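Long-range contact in alpha-L-rhamnosidase (Klebsiella oxytoca, PDB 4XHC), which hydrolyses terminal alpha-L-rhamnose from rhamnosides as a two-domain glycoside hydrolase of family GH78: residues R244-L252 against L301-V311. Sequence-based numbering, arbitrary orientation.
Sequences RLWLGDLRL and LFDYSLFFVDV. With RAM (alpha-L-rhamnopyranose), chain C.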
ATOM      1  N   ARG A 244     -11.893 -16.806 -10.625  1.00 51.47           N
ATOM      2  CA  ARG A 244     -11.657 -18.226 -10.486  1.00 52.21           C
ATOM      3  C   ARG A 244     -12.596 -19.065 -11.330  1.00 52.05           C
ATOM      4  O   ARG A 244     -13.756 -18.707 -11.545  1.00 52.01           O
ATOM      5  CB  ARG A 244     -11.837 -18.591  -9.015  1.00 54.48           C
ATOM      6  CG  ARG A 244     -11.279 -19.942  -8.651  1.00 56.41           C
ATOM      7  CD  ARG A 244     -10.797 -19.993  -7.212  1.00 57.37           C
ATOM      8  NE  ARG A 244     -11.858 -20.279  -6.248  1.00 56.73           N
ATOM      9  CZ  ARG A 244     -12.207 -19.496  -5.232  1.00 59.25           C
ATOM     10  NH1 ARG A 244     -11.602 -18.326  -5.014  1.00 62.88           N
ATOM     11  NH2 ARG A 244     -13.179 -19.884  -4.425  1.00 58.26           N
ATOM     12  N   LEU A 245     -12.089 -20.208 -11.776  1.00 53.28           N
ATOM     13  CA  LEU A 245     -12.854 -21.163 -12.578  1.00 52.76           C
ATOM     14  C   LEU A 245     -13.781 -22.029 -11.725  1.00 50.92           C
ATOM     15  O   LEU A 245     -13.308 -22.821 -10.917  1.00 50.91           O
ATOM     16  CB  LEU A 245     -11.874 -22.066 -13.334  1.00 56.12           C
ATOM     17  CG  LEU A 245     -12.425 -23.191 -14.211  1.00 58.63           C
ATOM     18  CD1 LEU A 245     -13.283 -22.643 -15.345  1.00 58.80           C
ATOM     19  CD2 LEU A 245     -11.275 -24.025 -14.761  1.00 60.51           C
ATOM     20  N   TRP A 246     -15.095 -21.877 -11.909  1.00 50.24           N
ATOM     21  CA  TRP A 246     -16.111 -22.739 -11.262  1.00 49.67           C
ATOM     22  C   TRP A 246     -16.880 -23.526 -12.323  1.00 49.71           C
ATOM     23  O   TRP A 246     -17.113 -23.036 -13.428  1.00 50.10           O
ATOM     24  CB  TRP A 246     -17.128 -21.911 -10.466  1.00 48.34           C
ATOM     25  CG  TRP A 246     -16.640 -21.281  -9.190  1.00 48.02           C
ATOM     26  CD1 TRP A 246     -15.885 -20.154  -9.072  1.00 49.59           C
ATOM     27  CD2 TRP A 246     -16.935 -21.699  -7.855  1.00 46.93           C
ATOM     28  NE1 TRP A 246     -15.669 -19.861  -7.747  1.00 48.85           N
ATOM     29  CE2 TRP A 246     -16.307 -20.792  -6.979  1.00 47.40           C
ATOM     30  CE3 TRP A 246     -17.661 -22.758  -7.311  1.00 47.40           C
ATOM     31  CZ2 TRP A 246     -16.380 -20.911  -5.587  1.00 47.23           C
ATOM     32  CZ3 TRP A 246     -17.728 -22.880  -5.921  1.00 47.37           C
ATOM     33  CH2 TRP A 246     -17.094 -21.960  -5.081  1.00 47.23           C
ATOM     34  N   LEU A 247     -17.325 -24.728 -11.981  1.00 49.68           N
ATOM     35  CA  LEU A 247     -17.910 -25.617 -12.988  1.00 49.74           C
ATOM     36  C   LEU A 247     -19.302 -25.178 -13.461  1.00 47.26           C
ATOM     37  O   LEU A 247     -19.604 -25.260 -14.639  1.00 46.88           O
ATOM     38  CB  LEU A 247     -17.946 -27.064 -12.495  1.00 51.28           C
ATOM     39  CG  LEU A 247     -17.260 -28.023 -13.473  1.00 53.04           C
ATOM     40  CD1 LEU A 247     -16.851 -29.315 -12.781  1.00 54.24           C
ATOM     41  CD2 LEU A 247     -18.143 -28.297 -14.682  1.00 52.72           C
ATOM     42  N   GLY A 248     -20.144 -24.712 -12.551  1.00 45.97           N
ATOM     43  CA  GLY A 248     -21.475 -24.242 -12.927  1.00 45.97           C
ATOM     44  C   GLY A 248     -21.381 -23.062 -13.872  1.00 46.76           C
ATOM     45  O   GLY A 248     -22.124 -22.981 -14.863  1.00 46.01           O
ATOM     46  N   ASP A 249     -20.457 -22.149 -13.558  1.00 47.47           N
ATOM     47  CA  ASP A 249     -20.237 -20.946 -14.357  1.00 48.45           C
ATOM     48  C   ASP A 249     -19.686 -21.317 -15.737  1.00 50.23           C
ATOM     49  O   ASP A 249     -20.192 -20.865 -16.764  1.00 50.00           O
ATOM     50  CB  ASP A 249     -19.289 -19.984 -13.629  1.00 48.65           C
ATOM     51  CG  ASP A 249     -19.848 -19.508 -12.291  1.00 48.81           C
ATOM     52  OD1 ASP A 249     -20.043 -20.354 -11.396  1.00 47.86           O
ATOM     53  OD2 ASP A 249     -20.085 -18.288 -12.126  1.00 49.76           O
ATOM     54  N   LEU A 250     -18.656 -22.160 -15.743  1.00 51.88           N
ATOM     55  CA  LEU A 250     -18.069 -22.697 -16.973  1.00 52.39           C
ATOM     56  C   LEU A 250     -19.124 -23.238 -17.929  1.00 51.83           C
ATOM     57  O   LEU A 250     -19.061 -22.989 -19.130  1.00 54.19           O
ATOM     58  CB  LEU A 250     -17.067 -23.812 -16.637  1.00 53.18           C
ATOM     59  CG  LEU A 250     -16.453 -24.583 -17.809  1.00 54.68           C
ATOM     60  CD1 LEU A 250     -15.754 -23.637 -18.770  1.00 55.18           C
ATOM     61  CD2 LEU A 250     -15.480 -25.635 -17.307  1.00 56.53           C
ATOM     62  N   ARG A 251     -20.080 -23.993 -17.403  1.00 49.55           N
ATOM     63  CA  ARG A 251     -21.101 -24.611 -18.244  1.00 50.29           C
ATOM     64  C   ARG A 251     -21.843 -23.592 -19.083  1.00 50.17           C
ATOM     65  O   ARG A 251     -22.084 -23.814 -20.260  1.00 51.17           O
ATOM     66  CB  ARG A 251     -22.108 -25.394 -17.407  1.00 49.11           C
ATOM     67  CG  ARG A 251     -23.126 -26.130 -18.260  1.00 50.53           C
ATOM     68  CD  ARG A 251     -23.877 -27.201 -17.488  1.00 50.12           C
ATOM     69  NE  ARG A 251     -25.055 -26.639 -16.856  1.00 48.60           N
ATOM     70  CZ  ARG A 251     -26.304 -26.798 -17.273  1.00 49.31           C
ATOM     71  NH1 ARG A 251     -26.611 -27.533 -18.330  1.00 52.20           N
ATOM     72  NH2 ARG A 251     -27.266 -26.224 -16.601  1.00 49.44           N
ATOM     73  N   LEU A 252     -22.202 -22.475 -18.467  1.00 51.79           N
ATOM     74  CA  LEU A 252     -22.941 -21.422 -19.158  1.00 52.79           C
ATOM     75  C   LEU A 252     -22.030 -20.590 -20.051  1.00 53.42           C
ATOM     76  O   LEU A 252     -22.400 -20.242 -21.173  1.00 54.23           O
ATOM     77  CB  LEU A 252     -23.680 -20.537 -18.154  1.00 52.65           C
ATOM     78  CG  LEU A 252     -25.125 -20.957 -17.864  1.00 53.64           C
ATOM     79  CD1 LEU A 252     -25.275 -22.456 -17.666  1.00 55.28           C
ATOM     80  CD2 LEU A 252     -25.646 -20.213 -16.652  1.00 52.98           C
ATOM     81  N   LEU A 301     -19.626 -30.016  -4.730  1.00 46.30           N
ATOM     82  CA  LEU A 301     -21.049 -29.789  -4.934  1.00 45.85           C
ATOM     83  C   LEU A 301     -21.676 -30.843  -5.862  1.00 46.51           C
ATOM     84  O   LEU A 301     -21.180 -31.125  -6.948  1.00 49.45           O
ATOM     85  CB  LEU A 301     -21.272 -28.386  -5.494  1.00 44.82           C
ATOM     86  CG  LEU A 301     -21.009 -27.225  -4.519  1.00 45.04           C
ATOM     87  CD1 LEU A 301     -20.876 -25.911  -5.266  1.00 44.03           C
ATOM     88  CD2 LEU A 301     -22.099 -27.110  -3.456  1.00 46.30           C
ATOM     89  N   PHE A 302     -22.777 -31.427  -5.413  1.00 47.44           N
ATOM     90  CA  PHE A 302     -23.494 -32.458  -6.158  1.00 46.47           C
ATOM     91  C   PHE A 302     -23.763 -32.032  -7.598  1.00 46.41           C
ATOM     92  O   PHE A 302     -23.484 -32.791  -8.527  1.00 47.37           O
ATOM     93  CB  PHE A 302     -24.798 -32.752  -5.430  1.00 45.91           C
ATOM     94  CG  PHE A 302     -25.630 -33.858  -6.036  1.00 47.40           C
ATOM     95  CD1 PHE A 302     -25.375 -35.194  -5.735  1.00 47.73           C
ATOM     96  CD2 PHE A 302     -26.721 -33.555  -6.842  1.00 46.92           C
ATOM     97  CE1 PHE A 302     -26.171 -36.204  -6.250  1.00 48.53           C
ATOM     98  CE2 PHE A 302     -27.508 -34.559  -7.369  1.00 47.94           C
ATOM     99  CZ  PHE A 302     -27.235 -35.886  -7.071  1.00 49.13           C
ATOM    100  N   ASP A 303     -24.279 -30.817  -7.782  1.00 45.80           N
ATOM    101  CA  ASP A 303     -24.699 -30.359  -9.112  1.00 46.38           C
ATOM    102  C   ASP A 303     -23.525 -30.000 -10.013  1.00 46.38           C
ATOM    103  O   ASP A 303     -23.489 -30.405 -11.177  1.00 46.28           O
ATOM    104  CB  ASP A 303     -25.744 -29.213  -9.059  1.00 46.91           C
ATOM    105  CG  ASP A 303     -25.303 -27.999  -8.233  1.00 48.15           C
ATOM    106  OD1 ASP A 303     -24.453 -28.129  -7.320  1.00 48.93           O
ATOM    107  OD2 ASP A 303     -25.871 -26.905  -8.462  1.00 48.42           O
ATOM    108  N   TYR A 304     -22.558 -29.267  -9.470  1.00 46.19           N
ATOM    109  CA  TYR A 304     -21.369 -28.879 -10.230  1.00 45.59           C
ATOM    110  C   TYR A 304     -20.549 -30.084 -10.695  1.00 47.46           C
ATOM    111  O   TYR A 304     -19.996 -30.072 -11.796  1.00 50.19           O
ATOM    112  CB  TYR A 304     -20.495 -27.925  -9.407  1.00 45.27           C
ATOM    113  CG  TYR A 304     -20.977 -26.491  -9.395  1.00 43.72           C
ATOM    114  CD1 TYR A 304     -22.318 -26.181  -9.602  1.00 42.69           C
ATOM    115  CD2 TYR A 304     -20.098 -25.448  -9.148  1.00 42.84           C
ATOM    116  CE1 TYR A 304     -22.757 -24.879  -9.595  1.00 42.67           C
ATOM    117  CE2 TYR A 304     -20.543 -24.142  -9.125  1.00 42.21           C
ATOM    118  CZ  TYR A 304     -21.873 -23.871  -9.347  1.00 41.70           C
ATOM    119  OH  TYR A 304     -22.339 -22.581  -9.342  1.00 42.64           O
ATOM    120  N   SER A 305     -20.481 -31.123  -9.869  1.00 47.19           N
ATOM    121  CA  SER A 305     -19.831 -32.369 -10.275  1.00 49.09           C
ATOM    122  C   SER A 305     -20.531 -32.982 -11.489  1.00 47.86           C
ATOM    123  O   SER A 305     -19.895 -33.282 -12.488  1.00 46.51           O
ATOM    124  CB  SER A 305     -19.798 -33.377  -9.117  1.00 49.89           C
ATOM    125  OG  SER A 305     -19.639 -34.694  -9.607  1.00 50.26           O
ATOM    126  N   LEU A 306     -21.845 -33.142 -11.393  1.00 47.48           N
ATOM    127  CA  LEU A 306     -22.628 -33.682 -12.502  1.00 47.60           C
ATOM    128  C   LEU A 306     -22.551 -32.833 -13.769  1.00 47.07           C
ATOM    129  O   LEU A 306     -22.697 -33.360 -14.866  1.00 48.45           O
ATOM    130  CB  LEU A 306     -24.091 -33.836 -12.100  1.00 47.56           C
ATOM    131  CG  LEU A 306     -24.380 -35.017 -11.182  1.00 50.02           C
ATOM    132  CD1 LEU A 306     -25.683 -34.806 -10.427  1.00 50.43           C
ATOM    133  CD2 LEU A 306     -24.407 -36.321 -11.970  1.00 51.77           C
ATOM    134  N   PHE A 307     -22.330 -31.527 -13.623  1.00 46.13           N
ATOM    135  CA  PHE A 307     -22.259 -30.642 -14.778  1.00 46.40           C
ATOM    136  C   PHE A 307     -21.025 -30.897 -15.632  1.00 46.59           C
ATOM    137  O   PHE A 307     -21.001 -30.507 -16.797  1.00 47.29           O
ATOM    138  CB  PHE A 307     -22.306 -29.160 -14.378  1.00 46.65           C
ATOM    139  CG  PHE A 307     -23.651 -28.685 -13.874  1.00 45.99           C
ATOM    140  CD1 PHE A 307     -24.837 -29.193 -14.375  1.00 46.75           C
ATOM    141  CD2 PHE A 307     -23.716 -27.678 -12.924  1.00 46.79           C
ATOM    142  CE1 PHE A 307     -26.057 -28.737 -13.903  1.00 47.85           C
ATOM    143  CE2 PHE A 307     -24.933 -27.207 -12.456  1.00 46.48           C
ATOM    144  CZ  PHE A 307     -26.106 -27.741 -12.944  1.00 46.67           C
ATOM    145  N   PHE A 308     -20.021 -31.560 -15.075  1.00 46.20           N
ATOM    146  CA  PHE A 308     -18.901 -32.013 -15.886  1.00 49.33           C
ATOM    147  C   PHE A 308     -19.406 -32.799 -17.099  1.00 52.34           C
ATOM    148  O   PHE A 308     -18.888 -32.649 -18.212  1.00 55.09           O
ATOM    149  CB  PHE A 308     -17.947 -32.881 -15.067  1.00 50.18           C
ATOM    150  CG  PHE A 308     -16.669 -33.213 -15.783  1.00 51.45           C
ATOM    151  CD1 PHE A 308     -15.574 -32.365 -15.701  1.00 51.77           C
ATOM    152  CD2 PHE A 308     -16.564 -34.366 -16.553  1.00 52.27           C
ATOM    153  CE1 PHE A 308     -14.396 -32.666 -16.368  1.00 53.03           C
ATOM    154  CE2 PHE A 308     -15.391 -34.670 -17.222  1.00 53.20           C
ATOM    155  CZ  PHE A 308     -14.306 -33.822 -17.127  1.00 53.51           C
ATOM    156  N   VAL A 309     -20.432 -33.617 -16.890  1.00 52.64           N
ATOM    157  CA  VAL A 309     -20.987 -34.415 -17.971  1.00 55.56           C
ATOM    158  C   VAL A 309     -21.576 -33.522 -19.051  1.00 56.58           C
ATOM    159  O   VAL A 309     -21.326 -33.751 -20.243  1.00 58.01           O
ATOM    160  CB  VAL A 309     -22.093 -35.371 -17.486  1.00 56.10           C
ATOM    161  CG1 VAL A 309     -22.665 -36.168 -18.653  1.00 57.02           C
ATOM    162  CG2 VAL A 309     -21.562 -36.303 -16.408  1.00 57.42           C
ATOM    163  N   ASP A 310     -22.364 -32.522 -18.650  1.00 54.45           N
ATOM    164  CA  ASP A 310     -23.048 -31.693 -19.642  1.00 55.92           C
ATOM    165  C   ASP A 310     -22.054 -30.796 -20.392  1.00 57.19           C
ATOM    166  O   ASP A 310     -22.208 -30.574 -21.596  1.00 59.47           O
ATOM    167  CB  ASP A 310     -24.193 -30.878 -19.024  1.00 54.43           C
ATOM    168  CG  ASP A 310     -25.134 -30.261 -20.087  1.00 55.29           C
ATOM    169  OD1 ASP A 310     -25.541 -30.942 -21.062  1.00 55.89           O
ATOM    170  OD2 ASP A 310     -25.468 -29.071 -19.943  1.00 52.54           O
ATOM    171  N   VAL A 311     -21.022 -30.313 -19.702  1.00 55.38           N
ATOM    172  CA  VAL A 311     -19.987 -29.523 -20.372  1.00 55.72           C
ATOM    173  C   VAL A 311     -19.258 -30.363 -21.422  1.00 56.44           C
ATOM    174  O   VAL A 311     -18.999 -29.882 -22.523  1.00 57.97           O
ATOM    175  CB  VAL A 311     -18.957 -28.925 -19.387  1.00 54.68           C
ATOM    176  CG1 VAL A 311     -17.872 -28.175 -20.151  1.00 55.50           C
ATOM    177  CG2 VAL A 311     -19.644 -27.988 -18.403  1.00 53.04           C
TER
HETATM  178  C1  RAM C 900     -20.103 -18.077  -5.646  1.00 42.92           C
HETATM  179  C2  RAM C 900     -20.053 -17.430  -7.016  1.00 43.00           C
HETATM  180  C3  RAM C 900     -19.839 -18.475  -8.095  1.00 44.08           C
HETATM  181  C4  RAM C 900     -20.699 -19.690  -7.793  1.00 44.03           C
HETATM  182  C5  RAM C 900     -20.175 -20.355  -6.531  1.00 45.45           C
HETATM  183  C6  RAM C 900     -21.253 -21.032  -5.721  1.00 47.24           C
HETATM  184  O1  RAM C 900     -19.399 -17.285  -4.773  1.00 43.00           O
HETATM  185  O2  RAM C 900     -21.314 -16.812  -7.216  1.00 43.68           O
HETATM  186  O3  RAM C 900     -20.176 -17.952  -9.381  1.00 46.08           O
HETATM  187  O4  RAM C 900     -20.637 -20.618  -8.860  1.00 43.03           O
HETATM  188  O5  RAM C 900     -19.532 -19.380  -5.681  1.00 45.97           O
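Gly248 packs over one face of the Tyr304 ring, its CA 3.7 Å from the ring centroid in a CH-pi contact and its backbone N over the middle of the same face. With no side chain between them, the backbone of helix 247-259 comes right down onto the tyrosine. Beside it, Leu247 enters helix 302-319 as a knob in the hole formed by Tyr304, Phe307, Phe308 and Val311; its CD2 is 4.0 Å from Val311 CG2. This is the close-packed part, where the pieces 247-252 and 302-311 run in roughly the same direction, their axes 31° apart in angle and 8.9 Å at closest approach.

Both belong to the six-hairpin, (alpha/alpha)6-type catalytic domain of GH78 enzymes, and the pocket for rhamnose lies at their N-terminal ends. Here protein-to-protein contact thins and the sugar does much of the bridging: Asp249 OD1 and Tyr304 OH are 3.8 Å apart, yet both bind O4 of the rhamnose. The other carboxylate oxygen of Asp249 accepts a bond from O3, and Trp246 offers a ring face to C5, 3.4 Å from its plane. Glu506, Tyr518, His528 and Trp361 add further hydrogen bonds to the sugar.

Farther along, polar groups are equally buried. The chain of Arg251 leaves with CG anti to the backbone N (chi1 -176°), passes Val311 CG2 and bends at chi3, laying its guanidinium on Phe307 with the planes 12° apart, an off-centre cation-pi stack. In-plane at the guanidinium edge, Arg251 NH1 forms a salt bridge with Asp310 OD2, which also receives a weak bond from Asn314.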